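Local coordinates for flagellar pocket-related cytoskeletal protein (Trypanosoma brucei, PDB 6SJQ) that helps build the flagellar pocket collar as a cytoskeletal protein, represented by its N-terminal ubiquitin-fold domain, which probably binds partner proteins, at residues 19-24 with 43-48; 23-26 with 32-35; 55-60 with 97-102; 64-69 with 80-85. One frame throughout, in Å; residues are numbered along the deposited sequence. Where two conformers were deposited one is given.

Contact 1: residues 19-24 with 43-48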
loop_
_atom_site.group_PDB
_atom_site.type_symbol
_atom_site.label_atom_id
_atom_site.label_comp_id
_atom_site.label_asym_id
_atom_site.label_seq_id
_atom_site.Cartn_x
_atom_site.Cartn_y
_atom_site.Cartn_z
ATOM N N VAL A 19 0.787 1.417 7.985
ATOM C CA VAL A 19 -0.553 0.884 7.770
ATOM C C VAL A 19 -0.432 -0.315 6.852
ATOM O O VAL A 19 0.517 -0.429 6.079
ATOM C CB VAL A 19 -1.528 1.926 7.187
ATOM C CG1 VAL A 19 -1.628 3.148 8.111
ATOM C CG2 VAL A 19 -1.100 2.345 5.803
ATOM N N ASN A 20 -1.358 -1.258 6.981
ATOM C CA ASN A 20 -1.329 -2.457 6.149
ATOM C C ASN A 20 -2.754 -2.791 5.783
ATOM O O ASN A 20 -3.580 -3.036 6.673
ATOM C CB ASN A 20 -0.713 -3.637 6.898
ATOM C CG ASN A 20 -0.352 -4.787 5.972
ATOM O OD1 ASN A 20 -0.190 -4.586 4.769
ATOM N ND2 ASN A 20 -0.190 -5.998 6.535
ATOM N N PHE A 21 -3.049 -2.790 4.479
ATOM C CA PHE A 21 -4.389 -3.084 3.975
ATOM C C PHE A 21 -4.480 -4.387 3.187
ATOM O O PHE A 21 -3.606 -4.711 2.356
ATOM C CB PHE A 21 -4.879 -1.936 3.076
ATOM C CG PHE A 21 -5.120 -0.647 3.809
ATOM C CD1 PHE A 21 -5.731 -0.643 5.056
ATOM C CD2 PHE A 21 -4.752 0.570 3.239
ATOM C CE1 PHE A 21 -5.963 0.547 5.724
ATOM C CE2 PHE A 21 -4.971 1.762 3.901
ATOM C CZ PHE A 21 -5.596 1.752 5.146
ATOM N N GLU A 22 -5.555 -5.133 3.440
ATOM C CA GLU A 22 -5.877 -6.315 2.636
ATOM C C GLU A 22 -6.674 -5.866 1.422
ATOM O O GLU A 22 -7.787 -5.346 1.568
ATOM C CB GLU A 22 -6.720 -7.262 3.491
ATOM C CG GLU A 22 -6.950 -8.625 2.904
ATOM C CD GLU A 22 -7.778 -9.473 3.848
ATOM O OE1 GLU A 22 -7.211 -9.991 4.835
ATOM O OE2 GLU A 22 -8.999 -9.585 3.622
ATOM N N LEU A 23 -6.115 -6.021 0.219
ATOM C CA LEU A 23 -6.832 -5.645 -1.000
ATOM C C LEU A 23 -7.295 -6.921 -1.672
ATOM O O LEU A 23 -6.559 -7.914 -1.703
ATOM C CB LEU A 23 -5.911 -4.845 -1.932
ATOM C CG LEU A 23 -5.340 -3.538 -1.365
ATOM C CD1 LEU A 23 -4.644 -2.773 -2.488
ATOM C CD2 LEU A 23 -6.454 -2.677 -0.765
ATOM N N SER A 24 -8.527 -6.930 -2.174
ATOM C CA SER A 24 -9.119 -8.119 -2.791
ATOM C C SER A 24 -9.312 -7.912 -4.293
ATOM O O SER A 24 -9.715 -6.827 -4.729
ATOM C CB SER A 24 -10.482 -8.443 -2.156
ATOM O OG SER A 24 -10.359 -8.784 -0.786
ATOM N N SER A 43 -4.826 6.926 -0.432
ATOM C CA SER A 43 -5.298 8.309 -0.551
ATOM C C SER A 43 -6.484 8.466 0.365
ATOM O O SER A 43 -6.618 9.500 1.031
ATOM C CB SER A 43 -5.681 8.688 -1.977
ATOM O OG SER A 43 -4.535 8.783 -2.813
ATOM N N ASN A 44 -7.329 7.436 0.430
ATOM C CA ASN A 44 -8.461 7.460 1.361
ATOM C C ASN A 44 -8.002 7.501 2.805
ATOM O O ASN A 44 -8.586 8.222 3.619
ATOM C CB ASN A 44 -9.415 6.292 1.133
ATOM C CG ASN A 44 -10.234 6.465 -0.130
ATOM O OD1 ASN A 44 -10.338 7.581 -0.663
ATOM N ND2 ASN A 44 -10.822 5.368 -0.620
ATOM N N GLU A 45 -6.948 6.747 3.123
ATOM C CA GLU A 45 -6.371 6.774 4.467
ATOM C C GLU A 45 -5.793 8.154 4.798
ATOM O O GLU A 45 -6.044 8.681 5.883
ATOM C CB GLU A 45 -5.321 5.659 4.624
ATOM C CG GLU A 45 -4.675 5.585 6.007
ATOM C CD GLU A 45 -5.559 4.958 7.062
ATOM O OE1 GLU A 45 -6.726 4.611 6.771
ATOM O OE2 GLU A 45 -5.080 4.793 8.203
ATOM N N ILE A 46 -5.026 8.747 3.878
ATOM C CA ILE A 46 -4.555 10.120 4.073
ATOM C C ILE A 46 -5.693 11.102 4.368
ATOM O O ILE A 46 -5.593 11.891 5.318
ATOM C CB ILE A 46 -3.740 10.642 2.870
ATOM C CG1 ILE A 46 -2.407 9.890 2.783
ATOM C CG2 ILE A 46 -3.511 12.174 2.972
ATOM C CD1 ILE A 46 -1.658 10.165 1.450
ATOM N N SER A 47 -6.769 11.045 3.582
ATOM C CA SER A 47 -7.892 11.972 3.770
ATOM C C SER A 47 -8.503 11.827 5.158
ATOM O O SER A 47 -8.829 12.837 5.815
ATOM C CB SER A 47 -8.974 11.738 2.722
ATOM O OG SER A 47 -9.727 12.925 2.550
ATOM N N LEU A 48 -8.660 10.584 5.592
ATOM C CA LEU A 48 -9.224 10.266 6.899
ATOM C C LEU A 48 -8.327 10.759 8.034
ATOM O O LEU A 48 -8.819 11.318 9.024
ATOM C CB LEU A 48 -9.372 8.748 7.026
ATOM C CG LEU A 48 -9.775 8.313 8.431
ATOM C CD1 LEU A 48 -11.168 8.841 8.776
ATOM C CD2 LEU A 48 -9.722 6.821 8.541
#

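Contact 2: residues 23-26 with 32-35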
loop_
_atom_site.group_PDB
_atom_site.type_symbol
_atom_site.label_atom_id
_atom_site.label_comp_id
_atom_site.label_asym_id
_atom_site.label_seq_id
_atom_site.Cartn_x
_atom_site.Cartn_y
_atom_site.Cartn_z
ATOM N N LEU A 23 -6.115 -6.021 0.219
ATOM C CA LEU A 23 -6.832 -5.645 -1.000
ATOM C C LEU A 23 -7.295 -6.921 -1.672
ATOM O O LEU A 23 -6.559 -7.914 -1.703
ATOM C CB LEU A 23 -5.911 -4.845 -1.932
ATOM C CG LEU A 23 -5.340 -3.538 -1.365
ATOM C CD1 LEU A 23 -4.644 -2.773 -2.488
ATOM C CD2 LEU A 23 -6.454 -2.677 -0.765
ATOM N N SER A 24 -8.527 -6.930 -2.174
ATOM C CA SER A 24 -9.119 -8.119 -2.791
ATOM C C SER A 24 -9.312 -7.912 -4.293
ATOM O O SER A 24 -9.715 -6.827 -4.729
ATOM C CB SER A 24 -10.482 -8.443 -2.156
ATOM O OG SER A 24 -10.359 -8.784 -0.786
ATOM N N PHE A 25 -9.019 -8.942 -5.085
ATOM C CA PHE A 25 -9.221 -8.881 -6.529
ATOM C C PHE A 25 -9.854 -10.192 -7.003
ATOM O O PHE A 25 -9.704 -11.224 -6.346
ATOM C CB PHE A 25 -7.892 -8.672 -7.259
ATOM C CG PHE A 25 -7.105 -7.482 -6.774
ATOM C CD1 PHE A 25 -6.233 -7.601 -5.695
ATOM C CD2 PHE A 25 -7.272 -6.240 -7.369
ATOM C CE1 PHE A 25 -5.518 -6.500 -5.223
ATOM C CE2 PHE A 25 -6.552 -5.124 -6.918
ATOM C CZ PHE A 25 -5.670 -5.255 -5.841
ATOM N N PRO A 26 -10.563 -10.168 -8.142
ATOM C CA PRO A 26 -11.143 -11.416 -8.673
ATOM C C PRO A 26 -10.105 -12.480 -9.055
ATOM O O PRO A 26 -10.402 -13.671 -9.010
ATOM C CB PRO A 26 -11.884 -10.952 -9.935
ATOM C CG PRO A 26 -12.207 -9.518 -9.672
ATOM C CD PRO A 26 -11.029 -8.982 -8.885
ATOM N N SER A 32 -0.482 -2.485 -12.842
ATOM C CA SER A 32 -1.247 -1.240 -12.994
ATOM C C SER A 32 -2.526 -1.251 -12.169
ATOM O O SER A 32 -2.869 -0.234 -11.556
ATOM C CB SER A 32 -1.596 -1.007 -14.475
ATOM O OG SER A 32 -0.408 -0.891 -15.244
ATOM N N GLU A 33 -3.238 -2.374 -12.182
ATOM C CA GLU A 33 -4.478 -2.550 -11.431
ATOM C C GLU A 33 -4.220 -2.465 -9.921
ATOM O O GLU A 33 -4.932 -1.757 -9.192
ATOM C CB GLU A 33 -5.079 -3.913 -11.786
ATOM C CG GLU A 33 -6.350 -4.300 -11.019
ATOM C CD GLU A 33 -6.791 -5.714 -11.359
ATOM O OE1 GLU A 33 -6.074 -6.364 -12.155
ATOM O OE2 GLU A 33 -7.828 -6.198 -10.832
ATOM N N LEU A 34 -3.199 -3.190 -9.475
ATOM C CA LEU A 34 -2.759 -3.184 -8.077
ATOM C C LEU A 34 -2.378 -1.767 -7.657
ATOM O O LEU A 34 -2.773 -1.295 -6.581
ATOM C CB LEU A 34 -1.568 -4.159 -7.910
ATOM C CG LEU A 34 -0.869 -4.336 -6.552
ATOM C CD1 LEU A 34 0.145 -3.248 -6.248
ATOM C CD2 LEU A 34 -1.912 -4.425 -5.455
ATOM N N THR A 35 -1.635 -1.075 -8.514
ATOM C CA THR A 35 -1.142 0.252 -8.163
ATOM C C THR A 35 -2.307 1.229 -7.991
ATOM O O THR A 35 -2.340 2.023 -7.030
ATOM C CB THR A 35 -0.170 0.796 -9.223
ATOM O OG1 THR A 35 0.967 -0.059 -9.307
ATOM C CG2 THR A 35 0.322 2.182 -8.818
#

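Contact 3: residues 55-60 with 97-102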
loop_
_atom_site.group_PDB
_atom_site.type_symbol
_atom_site.label_atom_id
_atom_site.label_comp_id
_atom_site.label_asym_id
_atom_site.label_seq_id
_atom_site.Cartn_x
_atom_site.Cartn_y
_atom_site.Cartn_z
ATOM N N PRO A 55 -2.372 20.311 4.426
ATOM C CA PRO A 55 -3.174 20.511 3.217
ATOM C C PRO A 55 -3.552 19.171 2.608
ATOM O O PRO A 55 -2.813 18.192 2.750
ATOM C CB PRO A 55 -2.213 21.235 2.266
ATOM C CG PRO A 55 -1.060 21.692 3.113
ATOM C CD PRO A 55 -0.971 20.712 4.228
ATOM N N SER A 56 -4.682 19.136 1.924
ATOM C CA SER A 56 -5.162 17.920 1.288
ATOM C C SER A 56 -4.183 17.433 0.219
ATOM O O SER A 56 -3.599 18.221 -0.519
ATOM C CB SER A 56 -6.537 18.172 0.667
ATOM O OG SER A 56 -7.459 18.617 1.644
ATOM N N HIS A 57 -3.994 16.123 0.135
ATOM C CA HIS A 57 -3.102 15.578 -0.878
ATOM C C HIS A 57 -3.388 14.091 -1.112
ATOM O O HIS A 57 -4.142 13.463 -0.356
ATOM C CB HIS A 57 -1.640 15.796 -0.479
ATOM C CG HIS A 57 -1.255 15.140 0.812
ATOM N ND1 HIS A 57 -1.476 15.730 2.039
ATOM C CD2 HIS A 57 -0.645 13.956 1.069
ATOM C CE1 HIS A 57 -1.034 14.930 2.998
ATOM N NE2 HIS A 57 -0.524 13.850 2.434
ATOM N N LYS A 58 -2.788 13.538 -2.160
ATOM C CA LYS A 58 -3.047 12.158 -2.560
ATOM C C LYS A 58 -1.821 11.333 -2.274
ATOM O O LYS A 58 -0.727 11.878 -2.080
ATOM C CB LYS A 58 -3.363 12.078 -4.056
ATOM C CG LYS A 58 -4.606 12.845 -4.489
ATOM C CD LYS A 58 -5.868 12.260 -3.874
ATOM C CE LYS A 58 -7.115 12.956 -4.438
ATOM N NZ LYS A 58 -8.362 12.203 -4.109
ATOM N N PHE A 59 -1.981 10.012 -2.268
ATOM C CA PHE A 59 -0.829 9.120 -2.185
ATOM C C PHE A 59 -0.317 8.873 -3.606
ATOM O O PHE A 59 -1.103 8.575 -4.517
ATOM C CB PHE A 59 -1.258 7.805 -1.531
ATOM C CG PHE A 59 -0.139 6.808 -1.349
ATOM C CD1 PHE A 59 0.270 5.994 -2.391
ATOM C CD2 PHE A 59 0.494 6.681 -0.112
ATOM C CE1 PHE A 59 1.304 5.076 -2.209
ATOM C CE2 PHE A 59 1.508 5.756 0.075
ATOM C CZ PHE A 59 1.924 4.962 -0.981
ATOM N N HIS A 60 0.991 9.013 -3.804
ATOM C CA HIS A 60 1.591 8.726 -5.106
ATOM C C HIS A 60 2.648 7.644 -4.957
ATOM O O HIS A 60 3.645 7.846 -4.265
ATOM C CB HIS A 60 2.235 9.988 -5.668
ATOM C CG HIS A 60 1.282 11.135 -5.815
ATOM N ND1 HIS A 60 0.310 11.171 -6.795
ATOM C CD2 HIS A 60 1.153 12.282 -5.112
ATOM C CE1 HIS A 60 -0.375 12.296 -6.686
ATOM N NE2 HIS A 60 0.116 12.990 -5.677
ATOM N N GLU A 97 6.733 16.067 2.424
ATOM C CA GLU A 97 6.788 16.682 3.756
ATOM C C GLU A 97 6.154 15.885 4.892
ATOM O O GLU A 97 6.457 16.115 6.066
ATOM C CB GLU A 97 6.048 18.032 3.738
ATOM C CG GLU A 97 6.414 19.005 2.626
ATOM C CD GLU A 97 5.495 20.227 2.616
ATOM O OE1 GLU A 97 5.265 20.822 3.695
ATOM O OE2 GLU A 97 4.990 20.585 1.530
ATOM N N TRP A 98 5.228 14.992 4.559
ATOM C CA TRP A 98 4.347 14.446 5.584
ATOM C C TRP A 98 4.553 12.987 5.873
ATOM O O TRP A 98 4.231 12.533 6.967
ATOM C CB TRP A 98 2.884 14.692 5.207
ATOM C CG TRP A 98 2.638 16.113 4.903
ATOM C CD1 TRP A 98 2.684 17.157 5.783
ATOM C CD2 TRP A 98 2.331 16.673 3.629
ATOM N NE1 TRP A 98 2.416 18.330 5.132
ATOM C CE2 TRP A 98 2.195 18.063 3.802
ATOM C CE3 TRP A 98 2.159 16.135 2.349
ATOM C CZ2 TRP A 98 1.884 18.922 2.752
ATOM C CZ3 TRP A 98 1.851 16.984 1.308
ATOM C CH2 TRP A 98 1.717 18.364 1.513
ATOM N N HIS A 99 5.085 12.251 4.901
ATOM C CA HIS A 99 5.166 10.802 5.018
ATOM C C HIS A 99 6.586 10.322 4.818
ATOM O O HIS A 99 7.126 10.402 3.714
ATOM C CB HIS A 99 4.237 10.135 3.998
ATOM C CG HIS A 99 2.855 10.719 3.994
ATOM N ND1 HIS A 99 1.962 10.513 5.017
ATOM C CD2 HIS A 99 2.240 11.540 3.108
ATOM C CE1 HIS A 99 0.843 11.179 4.764
ATOM N NE2 HIS A 99 0.984 11.796 3.610
ATOM N N LYS A 100 7.192 9.827 5.891
ATOM C CA LYS A 100 8.554 9.331 5.800
ATOM C C LYS A 100 8.639 7.882 6.247
ATOM O O LYS A 100 7.817 7.407 7.044
ATOM C CB LYS A 100 9.534 10.221 6.578
ATOM C CG LYS A 100 8.977 10.856 7.842
ATOM C CD LYS A 100 8.495 12.280 7.587
ATOM C CE LYS A 100 8.223 13.013 8.908
ATOM N NZ LYS A 100 7.456 14.288 8.730
ATOM N N GLU A 101 9.624 7.182 5.698
ATOM C CA GLU A 101 9.817 5.774 5.975
ATOM C C GLU A 101 10.171 5.553 7.435
ATOM O O GLU A 101 10.811 6.396 8.071
ATOM C CB GLU A 101 10.908 5.197 5.068
ATOM C CG GLU A 101 10.535 5.163 3.586
ATOM C CD GLU A 101 10.651 6.523 2.904
ATOM O OE1 GLU A 101 10.979 7.520 3.588
ATOM O OE2 GLU A 101 10.410 6.597 1.678
ATOM N N SER A 102 9.716 4.426 7.971
ATOM C CA SER A 102 10.102 4.000 9.305
ATOM C C SER A 102 10.260 2.496 9.282
ATOM O O SER A 102 9.706 1.813 8.411
ATOM C CB SER A 102 9.033 4.356 10.326
ATOM O OG SER A 102 8.016 3.369 10.311
#

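Contact 4: residues 64-69 with 80-85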
loop_
_atom_site.group_PDB
_atom_site.type_symbol
_atom_site.label_atom_id
_atom_site.label_comp_id
_atom_site.label_asym_id
_atom_site.label_seq_id
_atom_site.Cartn_x
_atom_site.Cartn_y
_atom_site.Cartn_z
ATOM N N ILE A 64 7.282 -0.119 -5.729
ATOM C CA ILE A 64 6.589 -1.131 -4.955
ATOM C C ILE A 64 7.557 -2.283 -4.774
ATOM O O ILE A 64 8.162 -2.740 -5.746
ATOM C CB ILE A 64 5.322 -1.631 -5.680
ATOM C CG1 ILE A 64 4.315 -0.477 -5.825
ATOM C CG2 ILE A 64 4.670 -2.750 -4.891
ATOM C CD1 ILE A 64 3.032 -0.866 -6.549
ATOM N N LYS A 65 7.724 -2.732 -3.533
ATOM C CA LYS A 65 8.468 -3.965 -3.275
ATOM C C LYS A 65 7.565 -5.064 -2.734
ATOM O O LYS A 65 6.555 -4.790 -2.096
ATOM C CB LYS A 65 9.587 -3.702 -2.272
ATOM C CG LYS A 65 10.662 -2.767 -2.794
ATOM C CD LYS A 65 11.865 -2.798 -1.889
ATOM C CE LYS A 65 12.928 -1.842 -2.373
ATOM N NZ LYS A 65 14.108 -1.947 -1.467
ATOM N N MET A 66 7.954 -6.315 -2.976
ATOM C CA MET A 66 7.240 -7.474 -2.461
ATOM C C MET A 66 8.197 -8.239 -1.566
ATOM O O MET A 66 9.377 -8.385 -1.895
ATOM C CB MET A 66 6.827 -8.395 -3.627
ATOM C CG MET A 66 6.056 -9.687 -3.199
ATOM S SD MET A 66 5.629 -10.819 -4.602
ATOM C CE MET A 66 7.246 -11.456 -4.977
ATOM N N TYR A 67 7.719 -8.724 -0.427
ATOM C CA TYR A 67 8.582 -9.610 0.341
ATOM C C TYR A 67 8.446 -11.003 -0.260
ATOM O O TYR A 67 7.363 -11.610 -0.225
ATOM C CB TYR A 67 8.242 -9.608 1.827
ATOM C CG TYR A 67 9.173 -10.528 2.567
ATOM C CD1 TYR A 67 10.474 -10.133 2.839
ATOM C CD2 TYR A 67 8.772 -11.797 2.945
ATOM C CE1 TYR A 67 11.345 -10.970 3.477
ATOM C CE2 TYR A 67 9.634 -12.643 3.604
ATOM C CZ TYR A 67 10.923 -12.213 3.862
ATOM O OH TYR A 67 11.821 -13.027 4.504
ATOM N N ASP A 68 9.546 -11.499 -0.824
ATOM C CA ASP A 68 9.556 -12.795 -1.505
ATOM C C ASP A 68 9.991 -13.877 -0.515
ATOM O O ASP A 68 11.159 -13.928 -0.124
ATOM C CB ASP A 68 10.517 -12.738 -2.708
ATOM C CG ASP A 68 10.353 -13.928 -3.646
ATOM O OD1 ASP A 68 10.156 -15.060 -3.155
ATOM O OD2 ASP A 68 10.386 -13.733 -4.881
ATOM N N GLU A 69 9.069 -14.752 -0.123
ATOM C CA GLU A 69 9.404 -15.790 0.839
ATOM C C GLU A 69 10.336 -16.822 0.237
ATOM O O GLU A 69 11.097 -17.442 0.967
ATOM C CB GLU A 69 8.150 -16.480 1.376
ATOM C CG GLU A 69 7.276 -15.627 2.259
ATOM C CD GLU A 69 6.146 -16.451 2.870
ATOM O OE1 GLU A 69 6.197 -17.696 2.775
ATOM O OE2 GLU A 69 5.219 -15.860 3.451
ATOM N N GLU A 80 4.578 -9.456 -13.988
ATOM C CA GLU A 80 3.186 -9.794 -13.749
ATOM C C GLU A 80 2.995 -11.226 -13.248
ATOM O O GLU A 80 1.863 -11.701 -13.162
ATOM C CB GLU A 80 2.388 -9.567 -15.038
ATOM C CG GLU A 80 2.557 -8.164 -15.622
ATOM C CD GLU A 80 1.758 -7.130 -14.872
ATOM O OE1 GLU A 80 1.042 -7.513 -13.929
ATOM O OE2 GLU A 80 1.832 -5.937 -15.236
ATOM N N ASP A 81 4.096 -11.903 -12.911
ATOM C CA ASP A 81 4.049 -13.261 -12.370
ATOM C C ASP A 81 4.820 -13.394 -11.047
ATOM O O ASP A 81 5.266 -14.478 -10.670
ATOM C CB ASP A 81 4.602 -14.246 -13.406
ATOM C CG ASP A 81 5.998 -13.881 -13.866
ATOM O OD1 ASP A 81 6.637 -13.007 -13.247
ATOM O OD2 ASP A 81 6.474 -14.471 -14.854
ATOM N N GLN A 82 4.974 -12.289 -10.336
ATOM C CA GLN A 82 5.611 -12.309 -9.018
ATOM C C GLN A 82 4.600 -12.447 -7.874
ATOM O O GLN A 82 4.849 -13.154 -6.892
ATOM C CB GLN A 82 6.443 -11.040 -8.797
ATOM C CG GLN A 82 7.789 -11.003 -9.513
ATOM C CD GLN A 82 8.490 -9.694 -9.251
ATOM O OE1 GLN A 82 8.279 -8.715 -9.968
ATOM N NE2 GLN A 82 9.308 -9.655 -8.193
ATOM N N LEU A 83 3.462 -11.771 -7.997
ATOM C CA LEU A 83 2.450 -11.788 -6.926
ATOM C C LEU A 83 1.934 -13.197 -6.619
ATOM O O LEU A 83 1.640 -13.990 -7.532
ATOM C CB LEU A 83 1.267 -10.871 -7.293
ATOM C CG LEU A 83 1.570 -9.374 -7.420
ATOM C CD1 LEU A 83 0.324 -8.629 -7.924
ATOM C CD2 LEU A 83 2.052 -8.774 -6.089
ATOM N N THR A 84 1.859 -13.511 -5.325
ATOM C CA THR A 84 1.223 -14.732 -4.847
ATOM C C THR A 84 0.155 -14.356 -3.846
ATOM O O THR A 84 0.186 -13.263 -3.271
ATOM C CB THR A 84 2.231 -15.705 -4.198
ATOM O OG1 THR A 84 2.926 -15.044 -3.122
ATOM C CG2 THR A 84 3.236 -16.183 -5.230
ATOM N N ASP A 85 -0.801 -15.249 -3.627
ATOM C CA ASP A 85 -1.895 -14.940 -2.729
ATOM C C ASP A 85 -1.420 -14.631 -1.311
ATOM O O ASP A 85 -0.656 -15.392 -0.704
ATOM C CB ASP A 85 -2.932 -16.071 -2.674
ATOM C CG ASP A 85 -4.138 -15.695 -1.809
ATOM O OD1 ASP A 85 -5.005 -14.932 -2.289
ATOM O OD2 ASP A 85 -4.207 -16.120 -0.632
HETATM O O HOH W 1 10.014 -12.335 -6.847
#

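Contact 1: residues 19-24 with 43-48
Glu45 of helix 31-49 lays its side chain against the rim of Phe21, which projects from strand 17-25. This is helix-on-sheet packing in the ubiquitin (beta-grasp) fold. The ring presents its edge, not its face. Glu45 OE1 lies near the ring plane, 3.5 Å from Phe21 CZ. Nearer the helix backbone, Glu45 CB sits in the ring plane, 4.0 Å from Phe21 CE2. The carboxylate is turned steeply against the ring, with the two planes 76° apart. An anionic oxygen at an aromatic edge faces ring hydrogens, which probably makes the approach mildly favourable. No hydrogen bond joins the two segments.

The shape of Glu45 explains the fit. CG stands anti to the backbone N, and the chain then bends at chi2 (76°). The bend folds the carboxylate back beside Phe21 CZ, where Glu45 CD is 3.7 Å away. The other oxygen, OE2, faces Val19, but that residue has two conformers, so the touch is less certain.

In the next shell, Arg49 makes a salt bridge to Glu45 OE2 through its NE. It stands one turn further along the same helix. This partner probably stabilises a charge that would otherwise be costly in a buried place. Phe21 is fixed from the strand side by backbone hydrogen bonds with Val10 of strand 6-14, and its side chain also touches Ala41. Pro113 touches Glu45 from the C-terminal part of the chain. The helix itself runs regularly here, with Ser47 N 3.0 Å from Ser43 O.

Contact 2: residues 23-26 with 32-35
Phe25 and Leu23 meet Leu34 where strand 17-25 ends and helix 31-49 starts. This is the turn from the second strand of the beta-grasp (ubiquitin) fold into its helix, and the short loop between the segments brings strand and helix together.

The apolar part gathers round one methyl group. Leu34 CD2 lies 3.9 Å from Phe25 CZ and 4.4 Å from Leu23 CD1. It therefore serves both strand residues, which stand two apart and point toward the helix. Leu34 CG is anti to the backbone N (chi1 178°), and the turn at chi2 (-81°) brings CD2 to the strand, although the CB bond does not point straight at it. Leu34 also packs on Ile64 of strand 63-68, so it touches two strands of the sheet. Phe25 and Leu23 both rest on Ser37, one turn further along the helix.

The second kind of contact sets a carboxylate beside the ring. The extended Glu33 chain runs alongside Phe25, pointing the other way. Its aliphatic part comes first, with Glu33 CG 4.2 Å from Phe25 CE2. The carboxylate follows, perpendicular to the ring plane (90°), and comes to the ring at a slant.

The polar bonds here belong to the helix and to the sheet. No hydrogen bond crosses between the segments. The backbone N of Glu33 is hydrogen-bonded to Ser30 OG, and Thr35 OG1 to the carbonyl of Ile31. Strand residue Phe25 is paired by backbone bonds with Phe6. The shortest touch across the contact is Glu33 OE2 to Phe25 CD2, at 3.5 Å.

Contact 3: residues 55-60 with 97-102
His57 lies flat on Trp98 and meets His99 at its edge. The three rings form an aromatic cluster that joins two loops of the ubiquitin fold, one following helix 31-49 and the other following strand 87-92.

His57 and the six-membered ring of Trp98 stack face to face, with centroids 4.2 Å apart and planes 21° from parallel. Trp98 CE3 stands over the centre of the imidazole. Over the indole, His57 CE1 lies toward the rim. On the other face of the indole is Glu97 CB. Pro55 adds an oblique apolar touch, its CD 3.7 Å from Trp98 CZ2.

His57 and His99 approach from opposite directions, rim to rim, with their ring planes 49° apart. Their facing nitrogens, His57 NE2 and His99 NE2, are 2.8 Å apart in a nearly straight hydrogen bond. Either could be the donor. His99 is steadied at its far nitrogen, ND1, by the backbone N of Phe15, and it packs on Ile46.

His57 CG sits between its backbone N and carbonyl carbon (chi1 61°). This turns the ring back over its own loop, so that both nitrogens are bonded and its rotation is probably fixed. The second bond runs from His57 ND1 to Pro55 O, 2.9 Å away and in the plane of both the ring and the carbonyl.

Contact 4: residues 64-69 with 80-85
Met66 pushes its thioether against the backbone of Gln82 and Leu83, and this is the tight part of the contact. Met66 SD is 3.4 Å from Gln82 O, and CE is almost as near the same oxygen at 3.5 Å. The methyl also reaches Gln82 CB, 3.9 Å away. The Met66 chain runs straight out from strand 63-68 and bends only at its end (chi3 72°), which tucks CE against Gln82. On the inner side Met66 SD meets Leu83 CD2 at 4.4 Å. Both residues are buried and also touch Leu89 of strand 87-92. No direct hydrogen bond crosses the contact.

The other side is polar and looser. Asp68 turns its carboxylate toward Gln82, but Asp68 OD2 stays 5.4 Å from Gln82 NE2. A water stands between them, accepting from Gln82 NE2 at 3.1 Å. Its link to Asp68 OD2 is too short to be trusted, so the bridge remains doubtful. The Gln82 amide is held by the chain just before it. OE1 accepts from the backbone N of Ile78 and of Arg79 in the loop, and NE2 bonds to Asp76 O at the end of strand 73-76.

Together these touches fasten the loop that leaves edge strand 73-76, passes strand 63-68 and leads to strand 87-92. That crossing to the last strand, in the middle of the sheet, is typical of the ubiquitin fold.

In the fold
All four contacts belong to one ubiquitin-fold domain. Contacts 1 and 2 come first along the chain and share strand 17-25 and helix 31-49. Their centres are about 13 Å apart, so together they hold the helix to the strand toward both helix ends. Contact 3, about 13 Å from contact 1 between centres, touches it: Ile46 meets His57, and Ser43 OG is probably hydrogen-bonded to the backbone N of Phe59. Contact 4 is nested within the loop that contact 3 closes, yet their centres are about 24 Å apart, on opposite sides of the domain. Ile64 joins contact 4 to Leu34 and Thr35 of contact 2. Helix, sheet and loops are thus tied into one compact unit.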